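Local coordinates for CCHC-type domain-containing protein (Trypanosoma brucei brucei, PDB 7C4B) that probably acts as an RNase D-type 3'-5' exoribonuclease, with an exonuclease domain that binds manganese and CCHC zinc knuckles that bind zinc and nucleotides, at residues L40-F45 against S58-C63; M10-P15 against V192-L197; G256-C261 against A269-K274. All coordinates share one frame; numbering follows the deposited sequence.

Interaction 1: L40-F45 against S58-C63; sequences LDIEAF and SLVQAC. With MN (manganese (II) ion), chain E; MN (manganese (II) ion), chain D.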
loop_
_atom_site.group_PDB
_atom_site.type_symbol
_atom_site.label_atom_id
_atom_site.label_comp_id
_atom_site.label_asym_id
_atom_site.label_seq_id
_atom_site.Cartn_x
_atom_site.Cartn_y
_atom_site.Cartn_z
ATOM N N LEU A 40 -4.741 7.655 -2.371
ATOM C CA LEU A 40 -5.888 7.978 -1.534
ATOM C C LEU A 40 -5.768 7.312 -0.171
ATOM O O LEU A 40 -5.198 6.226 -0.037
ATOM C CB LEU A 40 -7.207 7.546 -2.192
ATOM C CG LEU A 40 -7.643 8.325 -3.431
ATOM C CD1 LEU A 40 -8.952 7.770 -3.971
ATOM C CD2 LEU A 40 -7.779 9.803 -3.107
ATOM N N ASP A 41 -6.328 7.978 0.837
ATOM C CA ASP A 41 -6.380 7.457 2.195
ATOM C C ASP A 41 -7.535 8.144 2.911
ATOM O O ASP A 41 -8.102 9.120 2.415
ATOM C CB ASP A 41 -5.049 7.671 2.927
ATOM C CG ASP A 41 -4.900 6.785 4.151
ATOM O OD1 ASP A 41 -5.543 5.715 4.200
ATOM O OD2 ASP A 41 -4.133 7.156 5.064
ATOM N N ILE A 42 -7.885 7.620 4.084
ATOM C CA ILE A 42 -8.994 8.142 4.875
ATOM C C ILE A 42 -8.590 8.172 6.343
ATOM O O ILE A 42 -7.989 7.221 6.853
ATOM C CB ILE A 42 -10.276 7.300 4.687
ATOM C CG1 ILE A 42 -10.843 7.470 3.277
ATOM C CG2 ILE A 42 -11.333 7.668 5.723
ATOM C CD1 ILE A 42 -12.121 6.691 3.047
ATOM N N GLU A 43 -8.915 9.272 7.018
ATOM C CA GLU A 43 -8.883 9.348 8.471
ATOM C C GLU A 43 -10.314 9.453 8.976
ATOM O O GLU A 43 -11.063 10.340 8.550
ATOM C CB GLU A 43 -8.056 10.544 8.953
ATOM C CG GLU A 43 -6.594 10.515 8.522
ATOM C CD GLU A 43 -5.822 9.345 9.107
ATOM O OE1 GLU A 43 -6.225 8.832 10.173
ATOM O OE2 GLU A 43 -4.810 8.936 8.498
ATOM N N ALA A 44 -10.696 8.545 9.872
ATOM C CA ALA A 44 -12.062 8.462 10.362
ATOM C C ALA A 44 -12.074 8.532 11.884
ATOM O O ALA A 44 -11.042 8.385 12.545
ATOM C CB ALA A 44 -12.750 7.175 9.883
ATOM N N PHE A 45 -13.267 8.761 12.431
ATOM C CA PHE A 45 -13.451 8.765 13.876
ATOM C C PHE A 45 -13.090 7.406 14.459
ATOM O O PHE A 45 -13.467 6.361 13.919
ATOM C CB PHE A 45 -14.904 9.095 14.241
ATOM C CG PHE A 45 -15.288 10.541 14.052
ATOM C CD1 PHE A 45 -14.497 11.411 13.320
ATOM C CD2 PHE A 45 -16.456 11.027 14.622
ATOM C CE1 PHE A 45 -14.868 12.734 13.156
ATOM C CE2 PHE A 45 -16.829 12.348 14.463
ATOM C CZ PHE A 45 -16.035 13.203 13.728
ATOM N N SER A 58 -13.581 11.728 8.489
ATOM C CA SER A 58 -13.140 13.065 8.859
ATOM C C SER A 58 -12.313 13.727 7.769
ATOM O O SER A 58 -12.614 14.852 7.359
ATOM C CB SER A 58 -12.332 13.008 10.164
ATOM O OG SER A 58 -11.765 14.270 10.467
ATOM N N LEU A 59 -11.275 13.048 7.286
ATOM C CA LEU A 59 -10.442 13.544 6.204
ATOM C C LEU A 59 -10.344 12.493 5.111
ATOM O O LEU A 59 -10.358 11.289 5.380
ATOM C CB LEU A 59 -9.024 13.893 6.682
ATOM C CG LEU A 59 -8.814 14.944 7.771
ATOM C CD1 LEU A 59 -7.332 15.048 8.100
ATOM C CD2 LEU A 59 -9.365 16.289 7.334
ATOM N N VAL A 60 -10.242 12.963 3.871
ATOM C CA VAL A 60 -9.826 12.144 2.740
ATOM C C VAL A 60 -8.559 12.772 2.182
ATOM O O VAL A 60 -8.567 13.943 1.781
ATOM C CB VAL A 60 -10.912 12.042 1.657
ATOM C CG1 VAL A 60 -10.374 11.294 0.440
ATOM C CG2 VAL A 60 -12.145 11.343 2.204
ATOM N N GLN A 61 -7.472 12.006 2.173
ATOM C CA GLN A 61 -6.177 12.490 1.716
ATOM C C GLN A 61 -5.945 12.072 0.270
ATOM O O GLN A 61 -6.256 10.943 -0.118
ATOM C CB GLN A 61 -5.049 11.956 2.601
ATOM C CG GLN A 61 -5.203 12.277 4.079
ATOM C CD GLN A 61 -5.938 11.195 4.843
ATOM O OE1 GLN A 61 -7.167 11.123 4.813
ATOM N NE2 GLN A 61 -5.187 10.344 5.534
ATOM N N ALA A 62 -5.392 12.990 -0.522
ATOM C CA ALA A 62 -5.149 12.746 -1.936
ATOM C C ALA A 62 -3.801 13.325 -2.336
ATOM O O ALA A 62 -3.450 14.439 -1.939
ATOM C CB ALA A 62 -6.256 13.354 -2.806
ATOM N N CYS A 63 -3.052 12.559 -3.127
ATOM C CA CYS A 63 -1.743 12.987 -3.616
ATOM C C CYS A 63 -1.544 12.382 -4.997
ATOM O O CYS A 63 -1.437 11.159 -5.126
ATOM C CB CYS A 63 -0.631 12.561 -2.661
ATOM S SG CYS A 63 1.022 13.087 -3.159
HETATM MN MN MN E . -3.772 6.442 6.888
HETATM MN MN MN D . -5.824 3.605 4.871
#
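Gln-61 and Asp-41 pair across two strands. Their side chains lie side by side and point the same way, with amide and carboxylate planes 47° apart. Gln-61 bends at chi2 (92°), and this lays its amide along the strands toward Glu-43. The Glu-43 side chain crosses it at about a right angle. Gln-61 NE2 lies 3.3 Å from Glu-43 CG. It also gives Glu-43 OE2 a weak hydrogen bond of 3.3 Å. The stronger partner of NE2 is Ala-188 O.

Asp-41 swings CG anti to its own backbone N (chi1 -162°), and its carboxylate bridges two manganese ions. OD2 binds one at 2.0 Å, together with Asp-191. OD1 binds the other at 2.2 Å. Glu-43 can also bind manganese, but here its OE2 is 3.1 Å from the first ion. Asp-41 and Glu-43 fit the Asp-x-Glu motif of DEDD exonucleases. Both stand on strand 37-44, in the middle of the six-stranded sheet of this RNase H-like fold.

The other face of the pair is apolar. Leu-40 CD2 meets Ala-62 CB at 3.9 Å, and Ile-42 CG1 meets Val-60 CG2 at 4.2 Å. At the far end a classic beta bulge sets Ser-58 and Leu-59 both against Glu-43, whose O accepts from both backbone N atoms in its carbonyl plane. The Phe-45 ring turns its edge to Ser-58, Phe-45 CE1 3.9 Å from Ser-58 CB.

Interaction 2: M10-P15 against V192-L197; sequences MILKYP and VRHILL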
loop_
_atom_site.group_PDB
_atom_site.type_symbol
_atom_site.label_atom_id
_atom_site.label_comp_id
_atom_site.label_asym_id
_atom_site.label_seq_id
_atom_site.Cartn_x
_atom_site.Cartn_y
_atom_site.Cartn_z
HETATM N N MSE A 10 11.406 13.564 -3.997
HETATM C CA MSE A 10 10.587 14.765 -3.884
HETATM C C MSE A 10 9.189 14.478 -3.342
HETATM O O MSE A 10 8.531 15.376 -2.817
HETATM C CB MSE A 10 10.477 15.465 -5.241
HETATM C CG MSE A 10 11.762 16.124 -5.708
HETATM SE SE MSE A 10 11.435 17.779 -6.690
HETATM C CE MSE A 10 10.295 17.081 -8.108
ATOM N N ILE A 11 8.742 13.225 -3.467
ATOM C CA ILE A 11 7.370 12.880 -3.097
ATOM C C ILE A 11 7.132 13.136 -1.614
ATOM O O ILE A 11 6.116 13.725 -1.224
ATOM C CB ILE A 11 7.063 11.418 -3.469
ATOM C CG1 ILE A 11 7.210 11.196 -4.976
ATOM C CG2 ILE A 11 5.663 11.036 -3.014
ATOM C CD1 ILE A 11 6.155 11.896 -5.803
ATOM N N LEU A 12 8.070 12.707 -0.763
ATOM C CA LEU A 12 7.885 12.805 0.681
ATOM C C LEU A 12 7.993 14.228 1.206
ATOM O O LEU A 12 7.597 14.474 2.352
ATOM C CB LEU A 12 8.896 11.928 1.420
ATOM C CG LEU A 12 8.923 10.432 1.118
ATOM C CD1 LEU A 12 9.932 10.142 0.031
ATOM C CD2 LEU A 12 9.219 9.629 2.371
ATOM N N LYS A 13 8.522 15.162 0.418
ATOM C CA LYS A 13 8.601 16.555 0.830
ATOM C C LYS A 13 7.489 17.401 0.221
ATOM O O LYS A 13 7.580 18.634 0.228
ATOM C CB LYS A 13 9.976 17.132 0.489
ATOM C CG LYS A 13 11.132 16.315 1.054
ATOM C CD LYS A 13 11.435 16.708 2.498
ATOM C CE LYS A 13 12.673 15.997 3.036
ATOM N NZ LYS A 13 12.386 15.154 4.235
ATOM N N TYR A 14 6.444 16.764 -0.303
ATOM C CA TYR A 14 5.257 17.495 -0.720
ATOM C C TYR A 14 4.579 18.104 0.505
ATOM O O TYR A 14 4.353 17.396 1.498
ATOM C CB TYR A 14 4.271 16.577 -1.443
ATOM C CG TYR A 14 4.667 16.148 -2.841
ATOM C CD1 TYR A 14 5.822 16.628 -3.443
ATOM C CD2 TYR A 14 3.871 15.267 -3.564
ATOM C CE1 TYR A 14 6.179 16.232 -4.721
ATOM C CE2 TYR A 14 4.217 14.870 -4.843
ATOM C CZ TYR A 14 5.370 15.356 -5.416
ATOM O OH TYR A 14 5.717 14.963 -6.689
ATOM N N PRO A 15 4.245 19.390 0.485
ATOM C CA PRO A 15 3.495 19.977 1.597
ATOM C C PRO A 15 2.004 19.709 1.456
ATOM O O PRO A 15 1.484 19.472 0.365
ATOM C CB PRO A 15 3.800 21.472 1.472
ATOM C CG PRO A 15 3.973 21.670 0.002
ATOM C CD PRO A 15 4.593 20.396 -0.535
ATOM N N VAL A 192 -0.382 8.899 2.145
ATOM C CA VAL A 192 -0.563 9.116 0.712
ATOM C C VAL A 192 0.761 9.439 0.035
ATOM O O VAL A 192 0.948 9.128 -1.147
ATOM C CB VAL A 192 -1.608 10.217 0.457
ATOM C CG1 VAL A 192 -3.005 9.670 0.678
ATOM C CG2 VAL A 192 -1.349 11.404 1.361
ATOM N N ARG A 193 1.695 10.066 0.752
ATOM C CA ARG A 193 3.029 10.266 0.196
ATOM C C ARG A 193 3.720 8.928 -0.032
ATOM O O ARG A 193 4.270 8.673 -1.110
ATOM C CB ARG A 193 3.866 11.150 1.121
ATOM C CG ARG A 193 3.339 12.562 1.319
ATOM C CD ARG A 193 4.467 13.492 1.756
ATOM N NE ARG A 193 3.987 14.681 2.451
ATOM C CZ ARG A 193 3.906 14.791 3.773
ATOM N NH1 ARG A 193 4.278 13.781 4.549
ATOM N NH2 ARG A 193 3.459 15.911 4.321
ATOM N N HIS A 194 3.691 8.055 0.978
ATOM C CA HIS A 194 4.317 6.743 0.852
ATOM C C HIS A 194 3.659 5.917 -0.246
ATOM O O HIS A 194 4.335 5.157 -0.950
ATOM C CB HIS A 194 4.250 6.002 2.189
ATOM C CG HIS A 194 5.060 6.637 3.277
ATOM N ND1 HIS A 194 4.566 6.845 4.546
ATOM C CD2 HIS A 194 6.334 7.097 3.289
ATOM C CE1 HIS A 194 5.498 7.411 5.293
ATOM N NE2 HIS A 194 6.581 7.575 4.554
ATOM N N ILE A 195 2.339 6.050 -0.406
ATOM C CA ILE A 195 1.623 5.262 -1.406
ATOM C C ILE A 195 2.052 5.664 -2.811
ATOM O O ILE A 195 2.392 4.812 -3.639
ATOM C CB ILE A 195 0.101 5.407 -1.218
ATOM C CG1 ILE A 195 -0.352 4.714 0.068
ATOM C CG2 ILE A 195 -0.640 4.826 -2.410
ATOM C CD1 ILE A 195 -1.818 4.923 0.388
ATOM N N LEU A 196 2.044 6.968 -3.101
ATOM C CA LEU A 196 2.436 7.427 -4.432
ATOM C C LEU A 196 3.884 7.061 -4.738
ATOM O O LEU A 196 4.221 6.740 -5.883
ATOM C CB LEU A 196 2.224 8.936 -4.552
ATOM C CG LEU A 196 2.536 9.543 -5.921
ATOM C CD1 LEU A 196 1.643 8.932 -6.991
ATOM C CD2 LEU A 196 2.382 11.055 -5.892
ATOM N N LEU A 197 4.753 7.096 -3.724
ATOM C CA LEU A 197 6.140 6.684 -3.922
ATOM C C LEU A 197 6.221 5.223 -4.348
ATOM O O LEU A 197 6.965 4.873 -5.271
ATOM C CB LEU A 197 6.948 6.920 -2.642
ATOM C CG LEU A 197 8.363 6.330 -2.578
ATOM C CD1 LEU A 197 9.277 7.262 -1.825
ATOM C CD2 LEU A 197 8.380 4.955 -1.914
#
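Arg-193 reaches from helix 190-202 to the backbone of Tyr-14, and this carries the polar part of the contact. The arginine is extended from CG to NE. NE donates to Tyr-14 O at 2.9 Å. The donor lies in the carbonyl plane, while the oxygen is 27° out of the guanidinium plane. NH2 adds a weak bond to the same oxygen at 3.3 Å. NH1 has a second partner, a salt bridge with Glu-186. Leu-12 O lies over one face of this group, and Arg-193 CD approaches that oxygen to 3.3 Å.

A methyl packs on a carbonyl beside it. Ile-11 has chi1 at -61°, which sets CG2 anti to its backbone N and against Arg-193 O, 3.3 Å away. The apolar pairs follow. Ile-11 CD1 meets Leu-196 CD2 at 3.9 Å, the two side chains crossing at about a right angle. Leu-12 forks: CD1 presses tightly on Leu-197 CD1 at 3.5 Å, and CD2 reaches His-194 CD2 at 3.9 Å.

Within the N-terminal segment, Ile-11 and Tyr-14 are the ends of a type I turn, and Ile-11 CA sits 3.8 Å above the centre of the Tyr-14 ring. The segment packs on helix 190-202, which carries the manganese ligand Asp-191 and the zinc-binding His-194. A helix bearing the last acidic residue of the DEDD set is consistent with an RNase D-like exonuclease.

Interaction 3: G256-C261 against A269-K274; sequences GGCHFC and AECFKK. With ZN (zinc ion), chain B; U5P (uridine-5'-monophosphate), chain F.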
loop_
_atom_site.group_PDB
_atom_site.type_symbol
_atom_site.label_atom_id
_atom_site.label_comp_id
_atom_site.label_asym_id
_atom_site.label_seq_id
_atom_site.Cartn_x
_atom_site.Cartn_y
_atom_site.Cartn_z
ATOM N N GLY A 256 4.575 -19.709 -6.379
ATOM C CA GLY A 256 5.937 -20.105 -6.653
ATOM C C GLY A 256 6.621 -20.748 -5.453
ATOM O O GLY A 256 6.038 -20.960 -4.394
ATOM N N GLY A 257 7.894 -21.060 -5.652
ATOM C CA GLY A 257 8.702 -21.651 -4.612
ATOM C C GLY A 257 10.170 -21.547 -4.957
ATOM O O GLY A 257 10.551 -20.926 -5.950
ATOM N N CYS A 258 10.993 -22.176 -4.122
ATOM C CA CYS A 258 12.439 -22.128 -4.296
ATOM C C CYS A 258 12.860 -23.083 -5.406
ATOM O O CYS A 258 12.592 -24.287 -5.333
ATOM C CB CYS A 258 13.144 -22.485 -2.991
ATOM S SG CYS A 258 14.941 -22.474 -3.117
ATOM N N HIS A 259 13.528 -22.549 -6.431
ATOM C CA HIS A 259 13.989 -23.387 -7.532
ATOM C C HIS A 259 15.116 -24.324 -7.121
ATOM O O HIS A 259 15.398 -25.282 -7.847
ATOM C CB HIS A 259 14.452 -22.522 -8.706
ATOM C CG HIS A 259 13.373 -21.671 -9.297
ATOM N ND1 HIS A 259 13.606 -20.777 -10.320
ATOM C CD2 HIS A 259 12.052 -21.576 -9.009
ATOM C CE1 HIS A 259 12.478 -20.168 -10.637
ATOM N NE2 HIS A 259 11.520 -20.635 -9.857
ATOM N N PHE A 260 15.765 -24.076 -5.984
ATOM C CA PHE A 260 16.908 -24.892 -5.584
ATOM C C PHE A 260 16.482 -26.124 -4.788
ATOM O O PHE A 260 16.835 -27.252 -5.145
ATOM C CB PHE A 260 17.909 -24.056 -4.778
ATOM C CG PHE A 260 19.217 -24.756 -4.540
ATOM C CD1 PHE A 260 20.201 -24.760 -5.515
ATOM C CD2 PHE A 260 19.456 -25.427 -3.351
ATOM C CE1 PHE A 260 21.402 -25.411 -5.307
ATOM C CE2 PHE A 260 20.656 -26.079 -3.138
ATOM C CZ PHE A 260 21.628 -26.072 -4.117
ATOM N N CYS A 261 15.733 -25.926 -3.703
ATOM C CA CYS A 261 15.318 -27.039 -2.862
ATOM C C CYS A 261 13.875 -27.468 -3.093
ATOM O O CYS A 261 13.496 -28.564 -2.663
ATOM C CB CYS A 261 15.519 -26.693 -1.380
ATOM S SG CYS A 261 14.418 -25.414 -0.743
ATOM N N ALA A 269 17.480 -17.095 -3.965
ATOM C CA ALA A 269 18.433 -16.179 -3.350
ATOM C C ALA A 269 18.371 -16.206 -1.828
ATOM O O ALA A 269 19.350 -15.832 -1.174
ATOM C CB ALA A 269 18.193 -14.755 -3.853
ATOM N N GLU A 270 17.251 -16.636 -1.252
ATOM C CA GLU A 270 17.088 -16.716 0.192
ATOM C C GLU A 270 17.300 -18.122 0.732
ATOM O O GLU A 270 17.181 -18.329 1.944
ATOM C CB GLU A 270 15.691 -16.230 0.591
ATOM C CG GLU A 270 15.223 -14.993 -0.149
ATOM C CD GLU A 270 13.726 -14.782 -0.025
ATOM O OE1 GLU A 270 13.053 -15.636 0.590
ATOM O OE2 GLU A 270 13.222 -13.766 -0.545
ATOM N N CYS A 271 17.603 -19.088 -0.132
ATOM C CA CYS A 271 17.637 -20.487 0.277
ATOM C C CYS A 271 18.838 -20.753 1.177
ATOM O O CYS A 271 19.989 -20.553 0.772
ATOM C CB CYS A 271 17.678 -21.393 -0.950
ATOM S SG CYS A 271 17.597 -23.152 -0.556
ATOM N N PHE A 272 18.564 -21.207 2.404
ATOM C CA PHE A 272 19.641 -21.575 3.316
ATOM C C PHE A 272 20.440 -22.754 2.775
ATOM O O PHE A 272 21.671 -22.781 2.884
ATOM C CB PHE A 272 19.074 -21.910 4.697
ATOM C CG PHE A 272 18.357 -20.767 5.357
ATOM C CD1 PHE A 272 18.748 -19.458 5.131
ATOM C CD2 PHE A 272 17.294 -21.005 6.215
ATOM C CE1 PHE A 272 18.090 -18.406 5.744
ATOM C CE2 PHE A 272 16.632 -19.959 6.829
ATOM C CZ PHE A 272 17.031 -18.658 6.594
ATOM N N LYS A 273 19.753 -23.735 2.182
ATOM C CA LYS A 273 20.431 -24.943 1.724
ATOM C C LYS A 273 21.395 -24.645 0.584
ATOM O O LYS A 273 22.471 -25.249 0.501
ATOM C CB LYS A 273 19.405 -25.992 1.299
ATOM C CG LYS A 273 18.417 -26.364 2.392
ATOM C CD LYS A 273 17.514 -27.506 1.954
ATOM C CE LYS A 273 16.374 -27.710 2.936
ATOM N NZ LYS A 273 15.469 -26.526 2.986
ATOM N N LYS A 274 21.029 -23.724 -0.310
ATOM C CA LYS A 274 21.945 -23.359 -1.386
ATOM C C LYS A 274 23.161 -22.621 -0.842
ATOM O O LYS A 274 24.284 -22.833 -1.314
ATOM C CB LYS A 274 21.224 -22.510 -2.435
ATOM C CG LYS A 274 22.065 -22.242 -3.671
ATOM C CD LYS A 274 21.364 -21.323 -4.655
ATOM C CE LYS A 274 22.251 -21.047 -5.861
ATOM N NZ LYS A 274 21.648 -20.056 -6.793
HETATM ZN ZN ZN B . 15.328 -23.379 -0.986
HETATM N N1 U5P F . 13.646 -18.807 4.894
HETATM C C2 U5P F . 14.717 -18.450 4.098
HETATM N N3 U5P F . 15.413 -19.501 3.554
HETATM C C4 U5P F . 15.153 -20.847 3.725
HETATM C C5 U5P F . 14.030 -21.134 4.567
HETATM C C6 U5P F . 13.332 -20.129 5.109
HETATM O O2 U5P F . 15.021 -17.288 3.888
HETATM O O4 U5P F . 15.875 -21.676 3.170
HETATM C "C1'" U5P F . 12.868 -17.717 5.503
HETATM C "C2'" U5P F . 11.578 -17.380 4.760
HETATM O "O2'" U5P F . 11.815 -16.521 3.664
HETATM C "C3'" U5P F . 10.736 -16.770 5.875
HETATM C "C4'" U5P F . 11.151 -17.586 7.098
HETATM O "O3'" U5P F . 11.116 -15.407 6.064
HETATM O "O4'" U5P F . 12.472 -18.119 6.801
HETATM C "C5'" U5P F . 10.227 -18.721 7.470
HETATM O "O5'" U5P F . 10.205 -19.741 6.477
HETATM P P U5P F . 9.724 -21.218 6.832
HETATM O O1P U5P F . 10.337 -22.132 5.838
HETATM O O2P U5P F . 8.245 -21.178 6.947
HETATM O O3P U5P F . 10.269 -21.567 8.164
#
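Lys-274 lays its aliphatic chain over one face of the Phe-260 ring. CB stands 3.6 Å from the ring centroid and 12° off the normal, a CH-pi contact. With chi1 at -173°, CG stands opposite the backbone N, and the extended chain crosses the ring. CG is 3.6 Å from Phe-260 CE1, and CD is 3.7 Å from Phe-260 CD1. NZ ends in a salt bridge with Glu-268.

Beside this CH-pi contact, Cys-258, Cys-261 and Cys-271 bind zinc through SG, and His-266 completes the site. Cys-261 SG lies 2.2 Å from the zinc ion. The ligand spacing is that of a CCHC zinc knuckle. Cys-258 SG also accepts from the backbone N of Cys-261.

The uracil base of uridine monophosphate lies over one face of the Phe-272 ring. Base N3 donates to Glu-270 O at 2.7 Å, and Phe-272 N donates to base O4 at 2.8 Å.

Cys-271 is the N-cap of helix 272-277, its SG accepting from Lys-274 N. The other segment lies in the loop after helix 245-251. Gly-256 makes a backbone hydrogen bond with Trp-133, and Glu-270 a salt bridge with Arg-136; Trp-133 and Arg-136 lie on helix 124-136.

From the N terminus, residues 10-15 come first and open interaction 2. The chain then runs up strand 37-44 and back down 57-64, so interaction 1 closes a short loop of 12 residues. Interaction 2 closes only at helix 190-202, and its long loop encloses interaction 1. The two touch: Cys-63 SG packs 3.6 Å from Tyr-14 CD2, and Val-192 packs on Asp-41 and Gln-61. Together they tie the N-terminal segment, the central sheet and helix 190-202. Interaction 3 follows in series, crossing neither. It closes a small loop in the zinc knuckle, its centre about 41 Å from that of interaction 1.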